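Local coordinates for protein scyllo-inosose 3-dehydrogenase (Thermotoga maritima, PDB 3IP1) that catalyses the NAD(+)-dependent oxidation of scyllo-inosose to 3-dehydro-scyllo-inosose, probably as a step of myo-inositol breakdown, and binds two zinc ions per subunit, at residues L189-Y201 / I354-I367. Numbering follows the deposited sequence.
Sequences LAGSLVEPTSVAY and ISLMASGMDMTKII. With CD (cadmium ion), chain F.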
ATOM      1  N   LEU A 189     -29.742 -19.649   4.045  1.00 27.06           N
ATOM      2  CA  LEU A 189     -28.736 -20.409   3.338  1.00 27.09           C
ATOM      3  C   LEU A 189     -27.557 -19.521   2.900  1.00 26.88           C
ATOM      4  O   LEU A 189     -26.405 -19.890   3.113  1.00 26.75           O
ATOM      5  CB  LEU A 189     -29.353 -21.162   2.153  1.00 26.85           C
ATOM      6  CG  LEU A 189     -30.352 -22.279   2.482  1.00 27.37           C
ATOM      7  CD1 LEU A 189     -30.773 -22.987   1.213  1.00 27.80           C
ATOM      8  CD2 LEU A 189     -29.807 -23.297   3.504  1.00 24.74           C
ATOM      9  N   ALA A 190     -27.838 -18.364   2.294  1.00 26.32           N
ATOM     10  CA  ALA A 190     -26.766 -17.469   1.827  1.00 26.34           C
ATOM     11  C   ALA A 190     -25.962 -16.944   3.017  1.00 26.08           C
ATOM     12  O   ALA A 190     -24.722 -16.909   2.987  1.00 26.18           O
ATOM     13  CB  ALA A 190     -27.332 -16.312   0.989  1.00 26.11           C
ATOM     14  N   GLY A 191     -26.688 -16.559   4.063  1.00 26.26           N
ATOM     15  CA  GLY A 191     -26.095 -16.128   5.347  1.00 25.86           C
ATOM     16  C   GLY A 191     -25.168 -17.144   5.983  1.00 25.72           C
ATOM     17  O   GLY A 191     -24.132 -16.770   6.539  1.00 25.75           O
ATOM     18  N   SER A 192     -25.530 -18.433   5.895  1.00 25.96           N
ATOM     19  CA  SER A 192     -24.724 -19.514   6.478  1.00 25.71           C
ATOM     20  C   SER A 192     -23.373 -19.671   5.755  1.00 25.77           C
ATOM     21  O   SER A 192     -22.423 -20.274   6.289  1.00 26.56           O
ATOM     22  CB  SER A 192     -25.519 -20.846   6.477  1.00 25.79           C
ATOM     23  OG  SER A 192     -25.623 -21.408   5.159  1.00 27.10           O
ATOM     24  N   LEU A 193     -23.282 -19.101   4.557  1.00 25.40           N
ATOM     25  CA  LEU A 193     -22.084 -19.180   3.747  1.00 25.35           C
ATOM     26  C   LEU A 193     -21.175 -17.943   3.854  1.00 25.54           C
ATOM     27  O   LEU A 193     -20.176 -17.860   3.144  1.00 25.82           O
ATOM     28  CB  LEU A 193     -22.482 -19.426   2.282  1.00 25.25           C
ATOM     29  CG  LEU A 193     -23.009 -20.838   2.001  1.00 24.80           C
ATOM     30  CD1 LEU A 193     -23.904 -20.906   0.758  1.00 24.70           C
ATOM     31  CD2 LEU A 193     -21.869 -21.832   1.874  1.00 25.43           C
ATOM     32  N   VAL A 194     -21.519 -16.976   4.710  1.00 25.26           N
ATOM     33  CA  VAL A 194     -20.715 -15.741   4.790  1.00 24.95           C
ATOM     34  C   VAL A 194     -19.345 -16.020   5.422  1.00 24.94           C
ATOM     35  O   VAL A 194     -18.310 -15.519   4.958  1.00 24.82           O
ATOM     36  CB  VAL A 194     -21.445 -14.608   5.559  1.00 25.02           C
ATOM     37  CG1 VAL A 194     -20.485 -13.401   5.816  1.00 23.95           C
ATOM     38  CG2 VAL A 194     -22.700 -14.178   4.798  1.00 24.95           C
ATOM     39  N   GLU A 195     -19.343 -16.831   6.470  1.00 24.16           N
ATOM     40  CA  GLU A 195     -18.102 -17.171   7.155  1.00 24.53           C
ATOM     41  C   GLU A 195     -17.062 -17.844   6.233  1.00 23.97           C
ATOM     42  O   GLU A 195     -15.953 -17.326   6.091  1.00 24.71           O
ATOM     43  CB  GLU A 195     -18.387 -17.981   8.437  1.00 24.56           C
ATOM     44  CG  GLU A 195     -17.204 -18.138   9.397  1.00 26.01           C
ATOM     45  CD  GLU A 195     -16.325 -19.345   9.112  1.00 29.02           C
ATOM     46  OE1 GLU A 195     -16.710 -20.225   8.323  1.00 29.95           O
ATOM     47  OE2 GLU A 195     -15.219 -19.423   9.691  1.00 32.25           O
ATOM     48  N   PRO A 196     -17.400 -18.985   5.601  1.00 23.60           N
ATOM     49  CA  PRO A 196     -16.367 -19.551   4.702  1.00 23.31           C
ATOM     50  C   PRO A 196     -16.032 -18.633   3.508  1.00 23.61           C
ATOM     51  O   PRO A 196     -14.901 -18.662   3.000  1.00 24.19           O
ATOM     52  CB  PRO A 196     -16.997 -20.867   4.210  1.00 22.98           C
ATOM     53  CG  PRO A 196     -18.488 -20.713   4.453  1.00 22.79           C
ATOM     54  CD  PRO A 196     -18.585 -19.868   5.705  1.00 23.58           C
ATOM     55  N   THR A 197     -16.995 -17.836   3.052  1.00 23.44           N
ATOM     56  CA  THR A 197     -16.741 -16.947   1.916  1.00 23.60           C
ATOM     57  C   THR A 197     -15.767 -15.850   2.356  1.00 23.19           C
ATOM     58  O   THR A 197     -14.903 -15.423   1.574  1.00 23.04           O
ATOM     59  CB  THR A 197     -18.063 -16.345   1.324  1.00 24.15           C
ATOM     60  OG1 THR A 197     -18.936 -17.418   0.907  1.00 24.74           O
ATOM     61  CG2 THR A 197     -17.772 -15.418   0.110  1.00 23.43           C
ATOM     62  N   SER A 198     -15.889 -15.445   3.628  1.00 22.15           N
ATOM     63  CA  SER A 198     -15.033 -14.410   4.221  1.00 21.34           C
ATOM     64  C   SER A 198     -13.628 -14.903   4.500  1.00 21.42           C
ATOM     65  O   SER A 198     -12.683 -14.111   4.489  1.00 21.41           O
ATOM     66  CB  SER A 198     -15.667 -13.869   5.517  1.00 21.61           C
ATOM     67  OG  SER A 198     -16.889 -13.198   5.226  1.00 19.92           O
ATOM     68  N   VAL A 199     -13.484 -16.201   4.771  1.00 21.18           N
ATOM     69  CA  VAL A 199     -12.159 -16.812   4.855  1.00 20.93           C
ATOM     70  C   VAL A 199     -11.426 -16.638   3.511  1.00 21.63           C
ATOM     71  O   VAL A 199     -10.276 -16.190   3.487  1.00 21.88           O
ATOM     72  CB  VAL A 199     -12.239 -18.321   5.238  1.00 21.32           C
ATOM     73  CG1 VAL A 199     -10.892 -19.019   5.014  1.00 18.64           C
ATOM     74  CG2 VAL A 199     -12.712 -18.501   6.708  1.00 19.80           C
ATOM     75  N   ALA A 200     -12.084 -17.015   2.414  1.00 21.18           N
ATOM     76  CA  ALA A 200     -11.557 -16.830   1.064  1.00 22.26           C
ATOM     77  C   ALA A 200     -11.295 -15.348   0.784  1.00 22.12           C
ATOM     78  O   ALA A 200     -10.247 -14.974   0.255  1.00 22.46           O
ATOM     79  CB  ALA A 200     -12.542 -17.384   0.028  1.00 21.64           C
ATOM     80  N   TYR A 201     -12.255 -14.511   1.153  1.00 21.80           N
ATOM     81  CA  TYR A 201     -12.130 -13.075   0.907  1.00 21.99           C
ATOM     82  C   TYR A 201     -10.906 -12.501   1.620  1.00 21.87           C
ATOM     83  O   TYR A 201     -10.132 -11.784   1.009  1.00 21.25           O
ATOM     84  CB  TYR A 201     -13.410 -12.348   1.332  1.00 21.28           C
ATOM     85  CG  TYR A 201     -13.534 -10.912   0.858  1.00 22.39           C
ATOM     86  CD1 TYR A 201     -12.781  -9.892   1.448  1.00 23.23           C
ATOM     87  CD2 TYR A 201     -14.452 -10.562  -0.151  1.00 22.63           C
ATOM     88  CE1 TYR A 201     -12.910  -8.552   1.027  1.00 22.54           C
ATOM     89  CE2 TYR A 201     -14.602  -9.244  -0.565  1.00 22.37           C
ATOM     90  CZ  TYR A 201     -13.818  -8.239   0.025  1.00 23.44           C
ATOM     91  OH  TYR A 201     -13.946  -6.927  -0.379  1.00 22.33           O
ATOM     92  N   ILE A 354     -21.294  -9.713   2.415  1.00 24.87           N
ATOM     93  CA  ILE A 354     -22.757  -9.606   2.416  1.00 25.22           C
ATOM     94  C   ILE A 354     -23.272  -8.729   1.251  1.00 25.98           C
ATOM     95  O   ILE A 354     -24.196  -9.134   0.527  1.00 25.50           O
ATOM     96  CB  ILE A 354     -23.296  -9.150   3.815  1.00 24.51           C
ATOM     97  CG1 ILE A 354     -23.035 -10.258   4.846  1.00 22.22           C
ATOM     98  CG2 ILE A 354     -24.786  -8.783   3.741  1.00 24.15           C
ATOM     99  CD1 ILE A 354     -22.944  -9.781   6.334  1.00 19.80           C
ATOM    100  N   SER A 355     -22.655  -7.556   1.060  1.00 26.69           N
ATOM    101  CA  SER A 355     -23.033  -6.649  -0.046  1.00 27.63           C
ATOM    102  C   SER A 355     -22.810  -7.302  -1.387  1.00 27.33           C
ATOM    103  O   SER A 355     -23.615  -7.140  -2.293  1.00 27.35           O
ATOM    104  CB  SER A 355     -22.249  -5.340   0.004  1.00 27.31           C
ATOM    105  OG  SER A 355     -22.591  -4.645   1.184  1.00 31.08           O
ATOM    106  N   LEU A 356     -21.717  -8.043  -1.498  1.00 27.55           N
ATOM    107  CA  LEU A 356     -21.393  -8.759  -2.720  1.00 29.18           C
ATOM    108  C   LEU A 356     -22.496  -9.788  -3.047  1.00 29.42           C
ATOM    109  O   LEU A 356     -23.028  -9.819  -4.161  1.00 29.51           O
ATOM    110  CB  LEU A 356     -20.033  -9.432  -2.542  1.00 29.47           C
ATOM    111  CG  LEU A 356     -19.025  -9.573  -3.672  1.00 31.97           C
ATOM    112  CD1 LEU A 356     -19.034  -8.443  -4.713  1.00 33.10           C
ATOM    113  CD2 LEU A 356     -17.664  -9.723  -3.053  1.00 32.05           C
HETATM  114  N   MSE A 357     -22.853 -10.610  -2.063  1.00 29.35           N
HETATM  115  CA  MSE A 357     -23.967 -11.533  -2.236  1.00 30.28           C
HETATM  116  C   MSE A 357     -25.243 -10.784  -2.615  1.00 30.17           C
HETATM  117  O   MSE A 357     -25.956 -11.213  -3.512  1.00 30.02           O
HETATM  118  CB  MSE A 357     -24.217 -12.350  -0.970  1.00 30.45           C
HETATM  119  CG  MSE A 357     -23.129 -13.375  -0.666  1.00 31.26           C
HETATM  120 SE   MSE A 357     -23.649 -14.363   0.919  1.00 32.66          SE
HETATM  121  CE  MSE A 357     -22.078 -15.548   0.995  1.00 26.01           C
ATOM    122  N   ALA A 358     -25.512  -9.666  -1.936  1.00 30.18           N
ATOM    123  CA  ALA A 358     -26.729  -8.886  -2.194  1.00 30.70           C
ATOM    124  C   ALA A 358     -26.798  -8.374  -3.633  1.00 31.12           C
ATOM    125  O   ALA A 358     -27.882  -8.210  -4.200  1.00 30.91           O
ATOM    126  CB  ALA A 358     -26.849  -7.743  -1.221  1.00 30.80           C
ATOM    127  N   SER A 359     -25.636  -8.149  -4.229  1.00 31.33           N
ATOM    128  CA  SER A 359     -25.577  -7.598  -5.567  1.00 32.05           C
ATOM    129  C   SER A 359     -25.469  -8.660  -6.659  1.00 31.85           C
ATOM    130  O   SER A 359     -25.265  -8.310  -7.815  1.00 32.58           O
ATOM    131  CB  SER A 359     -24.420  -6.615  -5.670  1.00 31.56           C
ATOM    132  OG  SER A 359     -23.206  -7.333  -5.644  1.00 34.97           O
ATOM    133  N   GLY A 360     -25.604  -9.942  -6.317  1.00 31.90           N
ATOM    134  CA  GLY A 360     -25.610 -11.001  -7.341  1.00 31.45           C
ATOM    135  C   GLY A 360     -24.695 -12.218  -7.169  1.00 32.05           C
ATOM    136  O   GLY A 360     -24.909 -13.240  -7.822  1.00 32.19           O
HETATM  137  N   MSE A 361     -23.675 -12.130  -6.309  1.00 31.47           N
HETATM  138  CA  MSE A 361     -22.782 -13.261  -6.086  1.00 31.50           C
HETATM  139  C   MSE A 361     -23.439 -14.293  -5.170  1.00 31.66           C
HETATM  140  O   MSE A 361     -23.440 -14.157  -3.936  1.00 31.95           O
HETATM  141  CB  MSE A 361     -21.435 -12.807  -5.512  1.00 30.99           C
HETATM  142  CG  MSE A 361     -20.361 -13.900  -5.482  1.00 30.70           C
HETATM  143 SE   MSE A 361     -18.756 -13.301  -4.508  1.00 31.50          SE
HETATM  144  CE  MSE A 361     -19.439 -13.492  -2.686  1.00 29.17           C
ATOM    145  N   ASP A 362     -23.973 -15.336  -5.791  1.00 31.51           N
ATOM    146  CA  ASP A 362     -24.759 -16.360  -5.113  1.00 31.79           C
ATOM    147  C   ASP A 362     -23.937 -17.622  -4.777  1.00 31.59           C
ATOM    148  O   ASP A 362     -23.727 -18.497  -5.631  1.00 31.97           O
ATOM    149  CB  ASP A 362     -25.975 -16.740  -5.975  1.00 31.79           C
ATOM    150  CG  ASP A 362     -26.854 -17.795  -5.319  1.00 33.55           C
ATOM    151  OD1 ASP A 362     -26.669 -18.084  -4.119  1.00 32.39           O
ATOM    152  OD2 ASP A 362     -27.740 -18.335  -6.013  1.00 36.38           O
HETATM  153  N   MSE A 363     -23.521 -17.735  -3.524  1.00 30.70           N
HETATM  154  CA  MSE A 363     -22.733 -18.885  -3.101  1.00 30.30           C
HETATM  155  C   MSE A 363     -23.588 -20.128  -2.799  1.00 29.80           C
HETATM  156  O   MSE A 363     -23.040 -21.209  -2.593  1.00 29.63           O
HETATM  157  CB  MSE A 363     -21.870 -18.530  -1.883  1.00 30.45           C
HETATM  158  CG  MSE A 363     -20.805 -17.497  -2.147  1.00 31.39           C
HETATM  159 SE   MSE A 363     -19.506 -18.126  -3.442  1.00 35.16          SE
HETATM  160  CE  MSE A 363     -18.998 -19.798  -2.604  1.00 32.40           C
ATOM    161  N   THR A 364     -24.911 -19.977  -2.760  1.00 29.39           N
ATOM    162  CA  THR A 364     -25.805 -21.094  -2.397  1.00 29.68           C
ATOM    163  C   THR A 364     -25.722 -22.238  -3.407  1.00 30.28           C
ATOM    164  O   THR A 364     -26.095 -23.369  -3.090  1.00 30.72           O
ATOM    165  CB  THR A 364     -27.299 -20.672  -2.193  1.00 29.49           C
ATOM    166  OG1 THR A 364     -27.880 -20.260  -3.442  1.00 28.35           O
ATOM    167  CG2 THR A 364     -27.412 -19.549  -1.168  1.00 29.86           C
ATOM    168  N   LYS A 365     -25.168 -21.952  -4.587  1.00 30.14           N
ATOM    169  CA  LYS A 365     -24.947 -22.970  -5.607  1.00 30.79           C
ATOM    170  C   LYS A 365     -24.101 -24.141  -5.101  1.00 30.22           C
ATOM    171  O   LYS A 365     -24.152 -25.228  -5.666  1.00 30.36           O
ATOM    172  CB  LYS A 365     -24.283 -22.371  -6.855  1.00 31.03           C
ATOM    173  CG  LYS A 365     -25.082 -21.264  -7.551  1.00 34.36           C
ATOM    174  CD  LYS A 365     -24.451 -20.948  -8.898  1.00 38.75           C
ATOM    175  CE  LYS A 365     -25.370 -20.109  -9.770  1.00 42.31           C
ATOM    176  NZ  LYS A 365     -25.157 -18.648  -9.551  1.00 45.93           N
ATOM    177  N   ILE A 366     -23.317 -23.920  -4.051  1.00 29.49           N
ATOM    178  CA  ILE A 366     -22.418 -24.961  -3.567  1.00 28.75           C
ATOM    179  C   ILE A 366     -23.046 -25.904  -2.536  1.00 28.94           C
ATOM    180  O   ILE A 366     -22.448 -26.931  -2.190  1.00 28.79           O
ATOM    181  CB  ILE A 366     -21.070 -24.391  -3.036  1.00 29.00           C
ATOM    182  CG1 ILE A 366     -21.231 -23.813  -1.622  1.00 29.18           C
ATOM    183  CG2 ILE A 366     -20.460 -23.398  -4.067  1.00 26.99           C
ATOM    184  CD1 ILE A 366     -19.912 -23.661  -0.867  1.00 30.98           C
ATOM    185  N   ILE A 367     -24.235 -25.566  -2.051  1.00 28.53           N
ATOM    186  CA  ILE A 367     -24.912 -26.417  -1.085  1.00 29.08           C
ATOM    187  C   ILE A 367     -25.411 -27.673  -1.799  1.00 29.86           C
ATOM    188  O   ILE A 367     -26.260 -27.593  -2.675  1.00 30.24           O
ATOM    189  CB  ILE A 367     -26.049 -25.672  -0.332  1.00 28.56           C
ATOM    190  CG1 ILE A 367     -25.467 -24.487   0.464  1.00 27.58           C
ATOM    191  CG2 ILE A 367     -26.811 -26.630   0.607  1.00 29.16           C
ATOM    192  CD1 ILE A 367     -26.504 -23.504   0.995  1.00 24.95           C
TER
HETATM  193 CD    CD F 501     -15.770 -22.745   8.600  0.50 33.54          CD
HETATM  194  O   HOH W   1     -14.509 -22.094   6.718  1.00 41.83           O
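With CG anti to its carbonyl carbon (chi1 -70°) and the chain extended beyond it, selenomethionine Met357 runs straight from helix 349-358 to the break between helices 185-192 and 194-207. Its SE lies 3.5 Å from Ala190 O, and its CE meets Thr197 OG1 tip to tip at 3.7 Å. The Val194 side chain crosses that of Met357, with CG2 against SE, and also touches Ile354 CG1. Thr197 is turned so that OG1 lies beside its own backbone N and CG2 points to Met361 CE, 3.8 Å away. OG1 donates to Leu193 O at 2.6 Å, and Thr197 N reaches this oxygen from the other face of its plane. Met363 passes across Thr197, its CG 3.6 Å from OG1. Replacing Thr197 with an alanine would probably leave Leu193 O with one donor fewer and open a gap beside the methyl ends of Met357 and Met361.

Leu193 CD1 sits 3.5 Å from Met363 O and touches Thr364 and Ile367. The Leu193 and Ile366 side chains slide past each other in opposite directions. Thr364 CG2 rests on the backbone of Ala190. Asp362 OD1 accepts from Thr364 N, in an Asx turn, and from Thr364 OG1.

Glu195, on the far side of helix 194-207, binds cadmium with His97 and Glu98 at the first zinc site. The contact sets this metal-binding helix against 354-367. Helix 224-235 packs on Met361 and Met363, and strand 392-395 lies against Leu189 and Ile367.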